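Local coordinates for alkane monooxygenase (Geobacillus thermodenitrificans, PDB 3B9O), which belongs to the luciferase-like monooxygenases, a family with the TIM-barrel fold, and binds flavin mononucleotide, at residues A161-E166 / G203-V208; T107-P112 / K144-K149; S298-W303 / S342-K347. All coordinates share one frame; numbering follows the deposited sequence.

Interaction 1: residues A161-E166 / G203-V208; sequences ADEYLE and GKYFEV
Glu163 of helix 154-174 puts its carboxylate into the turn of a small antiparallel hairpin, where it accepts the backbone N-H groups of Tyr205 and Phe206. Its CG is anti to the backbone N (chi1 -162°) and the chain beyond is extended, carrying the carboxylate across to the turn. OE1 receives Tyr205 N at 2.7 Å on its syn side, close to the carboxylate plane, with a nearly straight N-H angle of 164°. OE2 accepts Phe206 N at 2.8 Å from above that plane, at a more bent 141°. OE1 also lies at the edge of the Tyr205 ring, 3.2 Å from CD2.

The tight part continues beside the acid, where Phe206 reaches helix 154-174. Its CE1 meets Tyr164 CA at 3.8 Å, while its CZ meets Tyr164 CD1 at the same 3.8 Å, the two rings crossing obliquely. Leu160 and Val167 of the helix also touch Phe206. The Gly203 and Lys204 side is looser: both are exposed, and the extended Lys204 chain leads away, with CG over the Tyr205 ring.

Within the turn, Gly203 N bonds to Phe206 O at 2.9 Å. His201 NE2 is a second hydrogen-bonding partner of Glu163 OE2. A buried carboxylate held by two amides and an imidazole is probably stabilised as the anion, and the paired bonds would tie the turn to helix 154-174 in one orientation.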
loop_
_atom_site.group_PDB
_atom_site.type_symbol
_atom_site.label_atom_id
_atom_site.label_comp_id
_atom_site.label_asym_id
_atom_site.label_seq_id
_atom_site.Cartn_x
_atom_site.Cartn_y
_atom_site.Cartn_z
ATOM N N ALA A 161 9.056 4.559 13.964
ATOM C CA ALA A 161 7.703 4.474 13.452
ATOM C C ALA A 161 6.630 4.383 14.562
ATOM O O ALA A 161 5.562 5.011 14.447
ATOM C CB ALA A 161 7.601 3.310 12.479
ATOM N N ASP A 162 6.886 3.588 15.621
ATOM C CA ASP A 162 5.987 3.534 16.753
ATOM C C ASP A 162 5.673 4.935 17.285
ATOM O O ASP A 162 4.504 5.299 17.443
ATOM C CB ASP A 162 6.582 2.690 17.895
ATOM C CG ASP A 162 6.340 1.209 17.723
ATOM O OD1 ASP A 162 7.260 0.422 18.041
ATOM O OD2 ASP A 162 5.229 0.800 17.303
ATOM N N GLU A 163 6.723 5.727 17.521
ATOM C CA GLU A 163 6.549 7.041 18.148
ATOM C C GLU A 163 5.949 8.029 17.121
ATOM O O GLU A 163 5.186 8.904 17.493
ATOM C CB GLU A 163 7.887 7.596 18.649
ATOM C CG GLU A 163 7.697 8.716 19.659
ATOM C CD GLU A 163 8.976 9.403 20.048
ATOM O OE1 GLU A 163 10.047 8.760 20.140
ATOM O OE2 GLU A 163 8.914 10.603 20.248
ATOM N N TYR A 164 6.314 7.861 15.844
ATOM C CA TYR A 164 5.771 8.662 14.753
ATOM C C TYR A 164 4.222 8.517 14.748
ATOM O O TYR A 164 3.484 9.512 14.701
ATOM C CB TYR A 164 6.385 8.167 13.424
ATOM C CG TYR A 164 6.255 9.144 12.276
ATOM C CD1 TYR A 164 7.388 9.788 11.760
ATOM C CD2 TYR A 164 4.991 9.445 11.721
ATOM C CE1 TYR A 164 7.316 10.695 10.717
ATOM C CE2 TYR A 164 4.892 10.390 10.653
ATOM C CZ TYR A 164 6.061 10.998 10.167
ATOM O OH TYR A 164 5.959 11.921 9.148
ATOM N N LEU A 165 3.761 7.276 14.756
ATOM C CA LEU A 165 2.321 6.974 14.868
ATOM C C LEU A 165 1.712 7.497 16.179
ATOM O O LEU A 165 0.605 8.015 16.174
ATOM C CB LEU A 165 2.060 5.483 14.661
ATOM C CG LEU A 165 1.932 5.010 13.195
ATOM C CD1 LEU A 165 1.670 3.541 13.251
ATOM C CD2 LEU A 165 0.769 5.695 12.475
ATOM N N GLU A 166 2.443 7.379 17.297
ATOM C CA GLU A 166 1.989 7.905 18.605
ATOM C C GLU A 166 1.605 9.377 18.418
ATOM O O GLU A 166 0.515 9.806 18.824
ATOM C CB GLU A 166 3.113 7.780 19.680
ATOM C CG GLU A 166 2.625 7.920 21.152
ATOM C CD GLU A 166 3.738 8.005 22.295
ATOM O OE1 GLU A 166 3.312 8.382 23.438
ATOM O OE2 GLU A 166 4.983 7.727 22.087
ATOM N N GLY A 203 9.005 12.293 23.650
ATOM C CA GLY A 203 9.519 10.936 23.575
ATOM C C GLY A 203 10.953 10.962 23.131
ATOM O O GLY A 203 11.554 12.036 23.045
ATOM N N LYS A 204 11.487 9.794 22.792
ATOM C CA LYS A 204 12.863 9.667 22.366
ATOM C C LYS A 204 13.193 10.410 21.065
ATOM O O LYS A 204 14.270 11.027 20.947
ATOM C CB LYS A 204 13.210 8.193 22.225
ATOM C CG LYS A 204 14.521 7.874 21.533
ATOM C CD LYS A 204 14.819 6.395 21.669
ATOM C CE LYS A 204 16.266 6.107 21.351
ATOM N NZ LYS A 204 16.408 4.643 21.299
ATOM N N TYR A 205 12.287 10.321 20.085
ATOM C CA TYR A 205 12.540 10.917 18.771
ATOM C C TYR A 205 11.872 12.267 18.570
ATOM O O TYR A 205 12.400 13.092 17.847
ATOM C CB TYR A 205 12.150 9.966 17.635
ATOM C CG TYR A 205 12.902 8.654 17.682
ATOM C CD1 TYR A 205 14.221 8.569 17.232
ATOM C CD2 TYR A 205 12.300 7.508 18.181
ATOM C CE1 TYR A 205 14.910 7.376 17.286
ATOM C CE2 TYR A 205 12.992 6.321 18.251
ATOM C CZ TYR A 205 14.280 6.267 17.788
ATOM O OH TYR A 205 14.950 5.085 17.842
ATOM N N PHE A 206 10.743 12.496 19.214
ATOM C CA PHE A 206 9.935 13.695 18.973
ATOM C C PHE A 206 9.532 14.447 20.218
ATOM O O PHE A 206 9.260 13.862 21.275
ATOM C CB PHE A 206 8.664 13.291 18.187
ATOM C CG PHE A 206 8.970 12.639 16.878
ATOM C CD1 PHE A 206 8.640 11.310 16.654
ATOM C CD2 PHE A 206 9.601 13.376 15.866
ATOM C CE1 PHE A 206 8.931 10.707 15.433
ATOM C CE2 PHE A 206 9.900 12.805 14.652
ATOM C CZ PHE A 206 9.574 11.457 14.427
ATOM N N GLU A 207 9.418 15.750 20.054
ATOM C CA GLU A 207 8.862 16.635 21.049
ATOM C C GLU A 207 7.860 17.538 20.316
ATOM O O GLU A 207 8.254 18.389 19.507
ATOM C CB GLU A 207 9.986 17.476 21.686
ATOM C CG GLU A 207 9.530 18.290 22.905
ATOM C CD GLU A 207 9.414 17.413 24.140
ATOM O OE1 GLU A 207 10.219 16.459 24.300
ATOM O OE2 GLU A 207 8.514 17.672 24.964
ATOM N N VAL A 208 6.577 17.329 20.590
ATOM C CA VAL A 208 5.483 17.991 19.856
ATOM C C VAL A 208 4.412 18.440 20.836
ATOM O O VAL A 208 3.545 17.665 21.209
ATOM C CB VAL A 208 4.849 17.078 18.758
ATOM C CG1 VAL A 208 3.696 17.810 18.024
ATOM C CG2 VAL A 208 5.905 16.619 17.780
#

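Interaction 2: residues T107-P112 / K144-K149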
loop_
_atom_site.group_PDB
_atom_site.type_symbol
_atom_site.label_atom_id
_atom_site.label_comp_id
_atom_site.label_asym_id
_atom_site.label_seq_id
_atom_site.Cartn_x
_atom_site.Cartn_y
_atom_site.Cartn_z
ATOM N N THR A 107 7.983 6.806 7.644
ATOM C CA THR A 107 8.198 7.400 8.972
ATOM C C THR A 107 9.659 7.887 9.239
ATOM O O THR A 107 9.953 8.500 10.275
ATOM C CB THR A 107 7.800 6.386 10.081
ATOM O OG1 THR A 107 8.446 5.125 9.871
ATOM C CG2 THR A 107 6.275 6.148 10.091
ATOM N N THR A 108 10.549 7.638 8.302
ATOM C CA THR A 108 11.977 7.699 8.611
ATOM C C THR A 108 12.568 9.104 8.422
ATOM O O THR A 108 13.502 9.463 9.150
ATOM C CB THR A 108 12.745 6.613 7.840
ATOM O OG1 THR A 108 12.167 5.341 8.142
ATOM C CG2 THR A 108 14.229 6.579 8.219
ATOM N N TYR A 109 12.000 9.894 7.488
ATOM C CA TYR A 109 12.650 11.145 7.031
ATOM C C TYR A 109 11.938 12.439 7.436
ATOM O O TYR A 109 12.558 13.326 8.019
ATOM C CB TYR A 109 12.949 11.093 5.499
ATOM C CG TYR A 109 13.700 9.837 5.117
ATOM C CD1 TYR A 109 15.019 9.630 5.563
ATOM C CD2 TYR A 109 13.081 8.827 4.377
ATOM C CE1 TYR A 109 15.709 8.456 5.265
ATOM C CE2 TYR A 109 13.765 7.638 4.062
ATOM C CZ TYR A 109 15.071 7.468 4.524
ATOM O OH TYR A 109 15.749 6.313 4.223
ATOM N N GLU A 110 10.639 12.537 7.180
ATOM C CA GLU A 110 9.950 13.827 7.316
ATOM C C GLU A 110 9.092 13.900 8.597
ATOM O O GLU A 110 8.492 12.892 9.009
ATOM C CB GLU A 110 9.124 14.119 6.049
ATOM C CG GLU A 110 9.908 14.022 4.695
ATOM C CD GLU A 110 8.970 14.062 3.484
ATOM O OE1 GLU A 110 9.014 13.139 2.602
ATOM O OE2 GLU A 110 8.153 15.015 3.442
ATOM N N HIS A 111 9.009 15.086 9.196
ATOM C CA HIS A 111 8.438 15.250 10.536
ATOM C C HIS A 111 6.955 14.920 10.568
ATOM O O HIS A 111 6.209 15.299 9.646
ATOM C CB HIS A 111 8.700 16.680 11.068
ATOM C CG HIS A 111 8.361 16.853 12.520
ATOM N ND1 HIS A 111 9.310 16.772 13.520
ATOM C CD2 HIS A 111 7.175 17.043 13.142
ATOM C CE1 HIS A 111 8.727 16.936 14.697
ATOM N NE2 HIS A 111 7.427 17.094 14.497
ATOM N N PRO A 112 6.501 14.221 11.623
ATOM C CA PRO A 112 5.072 13.902 11.744
ATOM C C PRO A 112 4.086 15.076 11.775
ATOM O O PRO A 112 2.933 14.868 11.438
ATOM C CB PRO A 112 4.993 13.092 13.069
ATOM C CG PRO A 112 6.261 13.492 13.797
ATOM C CD PRO A 112 7.279 13.622 12.734
ATOM N N LYS A 144 21.084 9.557 2.966
ATOM C CA LYS A 144 22.102 10.523 2.544
ATOM C C LYS A 144 21.438 11.840 2.116
ATOM O O LYS A 144 21.881 12.917 2.505
ATOM C CB LYS A 144 22.914 9.982 1.366
ATOM C CG LYS A 144 23.867 8.794 1.641
ATOM C CD LYS A 144 24.492 8.292 0.302
ATOM C CE LYS A 144 25.808 9.046 -0.050
ATOM N NZ LYS A 144 26.052 9.275 -1.548
ATOM N N ASN A 145 20.386 11.736 1.306
ATOM C CA ASN A 145 19.704 12.908 0.742
ATOM C C ASN A 145 18.775 13.703 1.666
ATOM O O ASN A 145 18.426 14.846 1.369
ATOM C CB ASN A 145 18.985 12.499 -0.526
ATOM C CG ASN A 145 19.942 12.281 -1.641
ATOM O OD1 ASN A 145 20.875 13.067 -1.804
ATOM N ND2 ASN A 145 19.774 11.199 -2.386
ATOM N N PHE A 146 18.351 13.087 2.761
ATOM C CA PHE A 146 17.677 13.823 3.816
ATOM C C PHE A 146 18.686 14.254 4.914
ATOM O O PHE A 146 18.304 14.806 5.949
ATOM C CB PHE A 146 16.488 13.031 4.368
ATOM C CG PHE A 146 15.296 13.020 3.463
ATOM C CD1 PHE A 146 15.156 12.030 2.487
ATOM C CD2 PHE A 146 14.315 14.020 3.560
ATOM C CE1 PHE A 146 14.046 12.021 1.639
ATOM C CE2 PHE A 146 13.205 14.012 2.711
ATOM C CZ PHE A 146 13.075 13.013 1.760
ATOM N N GLY A 147 19.970 14.016 4.637
ATOM C CA GLY A 147 21.101 14.388 5.489
ATOM C C GLY A 147 20.999 13.842 6.904
ATOM O O GLY A 147 21.383 14.533 7.861
ATOM N N ILE A 148 20.458 12.628 7.048
ATOM C CA ILE A 148 20.357 11.981 8.361
ATOM C C ILE A 148 21.774 11.826 8.922
ATOM O O ILE A 148 22.662 11.283 8.250
ATOM C CB ILE A 148 19.642 10.574 8.327
ATOM C CG1 ILE A 148 18.314 10.594 7.545
ATOM C CG2 ILE A 148 19.496 10.011 9.745
ATOM C CD1 ILE A 148 17.169 11.462 8.120
ATOM N N LYS A 149 21.975 12.339 10.141
ATOM C CA LYS A 149 23.287 12.289 10.814
ATOM C C LYS A 149 23.565 10.902 11.430
ATOM O O LYS A 149 24.618 10.306 11.167
ATOM C CB LYS A 149 23.447 13.425 11.854
ATOM C CG LYS A 149 22.198 13.748 12.697
ATOM C CD LYS A 149 21.407 14.952 12.152
ATOM C CE LYS A 149 19.885 14.752 12.334
ATOM N NZ LYS A 149 19.367 13.605 11.495
#
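The hydroxyl of Tyr109, whose ring lies against Phe146 and Ile148, is hydrogen-bonded to OD2 of Asp143, the residue just before 144-149. That bond holds the far end of the ring, while the contact between the two segments themselves is carried by carbon.

Its centre is the CB of Tyr109, which sits over one face of the Phe146 ring, 3.7 Å from the ring centroid and 12° off the normal, a good CH-pi geometry. The tyrosine ring then runs on beyond the phenylalanine: the planes are nearly parallel, 16° apart, but the centroids are 4.9 Å apart and the rings are slid so far past each other that little of one lies over the other, so the methylene does more of the covering than the aromatic ring. In Tyr109, CG stands opposite the carbonyl carbon about the CA-CB bond (chi1 -52°), and the side chain crosses that of Phe146 at about a right angle.

Ile148 comes in at the edge of the phenol, its CD1 3.8 Å from Tyr109 CD1 and its CG1 in the ring plane. Thr108 CG2 covers part of one face of the phenol. Glu110 adds an aliphatic touch to the Phe146 ring, with CG 3.8 Å from Phe146 CE2. Phe146 itself remains largely exposed, and its ring also meets Val60.

Residues 144-149 turn this way where helix 140-145 ends in a Schellman motif. Gly147, with positive phi, is the C-prime residue; its N bonds to Lys144 O at 3.1 Å, and Ile148 N reaches back to Asp143 O. Segment 107-112 leaves the C-terminal end of barrel strand 100-106 and leads into helix 112-125; the contact sets the end of helix 140-145 against this loop of the TIM barrel.

Interaction 3: residues S298-W303 / S342-K347; sequences SFQKYW and SKLDGK
The end of helix 289-302 runs up to the loop between helix 334-341 and strand 350-354 of the TIM barrel, with the CA atoms of Gln300 and Leu344 6.6 Å apart and a type I beta turn from Lys343 to Gly346.

Gln300 bridges to the loop through its amide. With CG trans to the main-chain nitrogen (chi1 180°), the chain folds at its second torsion, bringing the amide to the loop backbone. NE2 donates to Ser342 O at 3.1 Å with an N-H angle of 149°, the donor tilted from the carbonyl plane. OE1 accepts Leu344 N only weakly, at 3.5 Å. One side-chain amide thus meets the two consecutive peptides on either side of Lys343, the second only weakly.

Trp303 supplies the hydrophobic floor. Leu344 CA lies over its six-membered ring, 4.2 Å from the centroid, a CH-pi contact, and the carbonyl carbon of Lys343 lies over the same indole toward its rim. The indole nitrogen NE1 is hydrogen-bonded to Met341 O, which fixes the ring's rotation, and His308 stacks on it. Leu344 CD2 approaches Gln300 OE1 and Trp303 CE3 unusually closely, but the residue's chi2 is strained, so the exact position of that methyl is doubtful. On the helix side, Leu344 CD1 rests 3.7 Å from Phe299 CB. From the loop, Lys347 CE skirts the indole 4.1 Å from Trp303 CZ2.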
loop_
_atom_site.group_PDB
_atom_site.type_symbol
_atom_site.label_atom_id
_atom_site.label_comp_id
_atom_site.label_asym_id
_atom_site.label_seq_id
_atom_site.Cartn_x
_atom_site.Cartn_y
_atom_site.Cartn_z
ATOM N N SER A 298 3.456 -12.749 -24.658
ATOM C CA SER A 298 3.773 -11.368 -25.053
ATOM C C SER A 298 4.528 -10.588 -23.985
ATOM O O SER A 298 5.525 -9.907 -24.294
ATOM C CB SER A 298 2.496 -10.619 -25.438
ATOM O OG SER A 298 2.816 -9.359 -26.012
ATOM N N PHE A 299 4.081 -10.701 -22.730
ATOM C CA PHE A 299 4.717 -9.992 -21.612
ATOM C C PHE A 299 6.077 -10.569 -21.308
ATOM O O PHE A 299 6.989 -9.853 -20.929
ATOM C CB PHE A 299 3.871 -10.033 -20.330
ATOM C CG PHE A 299 2.487 -9.433 -20.468
ATOM C CD1 PHE A 299 1.472 -9.838 -19.617
ATOM C CD2 PHE A 299 2.197 -8.480 -21.442
ATOM C CE1 PHE A 299 0.196 -9.294 -19.719
ATOM C CE2 PHE A 299 0.921 -7.935 -21.556
ATOM C CZ PHE A 299 -0.084 -8.338 -20.686
ATOM N N GLN A 300 6.208 -11.882 -21.478
ATOM C CA GLN A 300 7.458 -12.562 -21.198
ATOM C C GLN A 300 8.576 -12.034 -22.075
ATOM O O GLN A 300 9.682 -11.830 -21.573
ATOM C CB GLN A 300 7.299 -14.083 -21.317
ATOM C CG GLN A 300 8.563 -14.889 -21.044
ATOM C CD GLN A 300 9.183 -14.606 -19.676
ATOM O OE1 GLN A 300 8.553 -14.823 -18.640
ATOM N NE2 GLN A 300 10.437 -14.132 -19.672
ATOM N N LYS A 301 8.280 -11.790 -23.358
ATOM C CA LYS A 301 9.218 -11.176 -24.329
ATOM C C LYS A 301 9.858 -9.857 -23.827
ATOM O O LYS A 301 11.046 -9.587 -24.064
ATOM C CB LYS A 301 8.465 -10.947 -25.646
ATOM C CG LYS A 301 9.144 -10.060 -26.667
ATOM C CD LYS A 301 8.229 -9.815 -27.886
ATOM C CE LYS A 301 8.875 -8.867 -28.908
ATOM N NZ LYS A 301 8.077 -8.881 -30.190
ATOM N N TYR A 302 9.068 -9.050 -23.114
ATOM C CA TYR A 302 9.510 -7.742 -22.570
ATOM C C TYR A 302 10.077 -7.752 -21.156
ATOM O O TYR A 302 10.591 -6.728 -20.713
ATOM C CB TYR A 302 8.357 -6.714 -22.628
ATOM C CG TYR A 302 7.937 -6.418 -24.031
ATOM C CD1 TYR A 302 6.916 -7.146 -24.632
ATOM C CD2 TYR A 302 8.592 -5.439 -24.790
ATOM C CE1 TYR A 302 6.536 -6.894 -25.942
ATOM C CE2 TYR A 302 8.228 -5.196 -26.133
ATOM C CZ TYR A 302 7.195 -5.913 -26.678
ATOM O OH TYR A 302 6.790 -5.676 -27.959
ATOM N N TRP A 303 10.009 -8.895 -20.457
ATOM C CA TRP A 303 10.484 -8.993 -19.071
ATOM C C TRP A 303 11.977 -8.777 -19.071
ATOM O O TRP A 303 12.702 -9.507 -19.770
ATOM C CB TRP A 303 10.175 -10.370 -18.516
ATOM C CG TRP A 303 10.275 -10.582 -17.012
ATOM C CD1 TRP A 303 11.267 -11.260 -16.329
ATOM C CD2 TRP A 303 9.295 -10.216 -16.034
ATOM N NE1 TRP A 303 10.973 -11.291 -14.987
ATOM C CE2 TRP A 303 9.764 -10.673 -14.781
ATOM C CE3 TRP A 303 8.075 -9.519 -16.089
ATOM C CZ2 TRP A 303 9.043 -10.469 -13.594
ATOM C CZ3 TRP A 303 7.358 -9.313 -14.902
ATOM C CH2 TRP A 303 7.848 -9.792 -13.676
ATOM N N SER A 342 14.073 -14.337 -14.111
ATOM C CA SER A 342 13.760 -14.047 -15.512
ATOM C C SER A 342 12.421 -14.641 -15.955
ATOM O O SER A 342 12.095 -14.641 -17.149
ATOM C CB SER A 342 14.909 -14.418 -16.468
ATOM O OG SER A 342 15.408 -15.716 -16.215
ATOM N N LYS A 343 11.639 -15.107 -14.980
ATOM C CA LYS A 343 10.298 -15.656 -15.217
ATOM C C LYS A 343 9.190 -14.800 -14.557
ATOM O O LYS A 343 9.399 -14.242 -13.470
ATOM C CB LYS A 343 10.241 -17.113 -14.732
ATOM C CG LYS A 343 11.414 -17.973 -15.238
ATOM C CD LYS A 343 11.264 -19.465 -14.922
ATOM C CE LYS A 343 11.164 -19.743 -13.416
ATOM N NZ LYS A 343 11.535 -21.161 -13.101
ATOM N N LEU A 344 8.025 -14.708 -15.218
ATOM C CA LEU A 344 6.906 -13.853 -14.768
ATOM C C LEU A 344 6.279 -14.214 -13.418
ATOM O O LEU A 344 5.713 -13.336 -12.745
ATOM C CB LEU A 344 5.778 -13.774 -15.811
ATOM C CG LEU A 344 5.960 -13.168 -17.199
ATOM C CD1 LEU A 344 4.792 -12.267 -17.519
ATOM C CD2 LEU A 344 7.248 -12.410 -17.314
ATOM N N ASP A 345 6.343 -15.493 -13.049
ATOM C CA ASP A 345 5.805 -15.955 -11.768
ATOM C C ASP A 345 6.881 -16.180 -10.691
ATOM O O ASP A 345 6.641 -16.885 -9.703
ATOM C CB ASP A 345 4.922 -17.204 -11.948
ATOM C CG ASP A 345 5.710 -18.453 -12.336
ATOM O OD1 ASP A 345 6.782 -18.357 -12.992
ATOM O OD2 ASP A 345 5.225 -19.549 -11.974
ATOM N N GLY A 346 8.050 -15.576 -10.879
ATOM C CA GLY A 346 9.140 -15.720 -9.915
ATOM C C GLY A 346 9.093 -14.733 -8.748
ATOM O O GLY A 346 9.914 -14.831 -7.815
ATOM N N LYS A 347 8.144 -13.785 -8.799
ATOM C CA LYS A 347 8.016 -12.743 -7.774
ATOM C C LYS A 347 7.329 -13.297 -6.515
ATOM O O LYS A 347 6.901 -14.446 -6.506
ATOM C CB LYS A 347 7.270 -11.535 -8.346
ATOM C CG LYS A 347 8.050 -10.777 -9.425
ATOM C CD LYS A 347 8.789 -9.554 -8.865
ATOM C CE LYS A 347 9.914 -9.074 -9.804
ATOM N NZ LYS A 347 10.669 -7.873 -9.276
#

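In the fold
Interactions 1 and 2 form one continuous patch, with centres 14 Å apart. They are joined by Tyr164 OH and Glu110 O at 2.7 Å, a hydrogen bond, and by Phe206 CE2 packing on Pro112 CD at 3.3 Å. Helices 140-145 and 154-174, which follow each other in the chain, contribute one segment to each. Interaction 3 lies far off, its centre about 42 Å from that of interaction 1 and 35 Å from that of interaction 2. Side chains from all three come within about 8 to 13 Å of the flavin mononucleotide: Thr108 about 8 Å, Lys347 about 10 Å and Tyr164 about 13 Å.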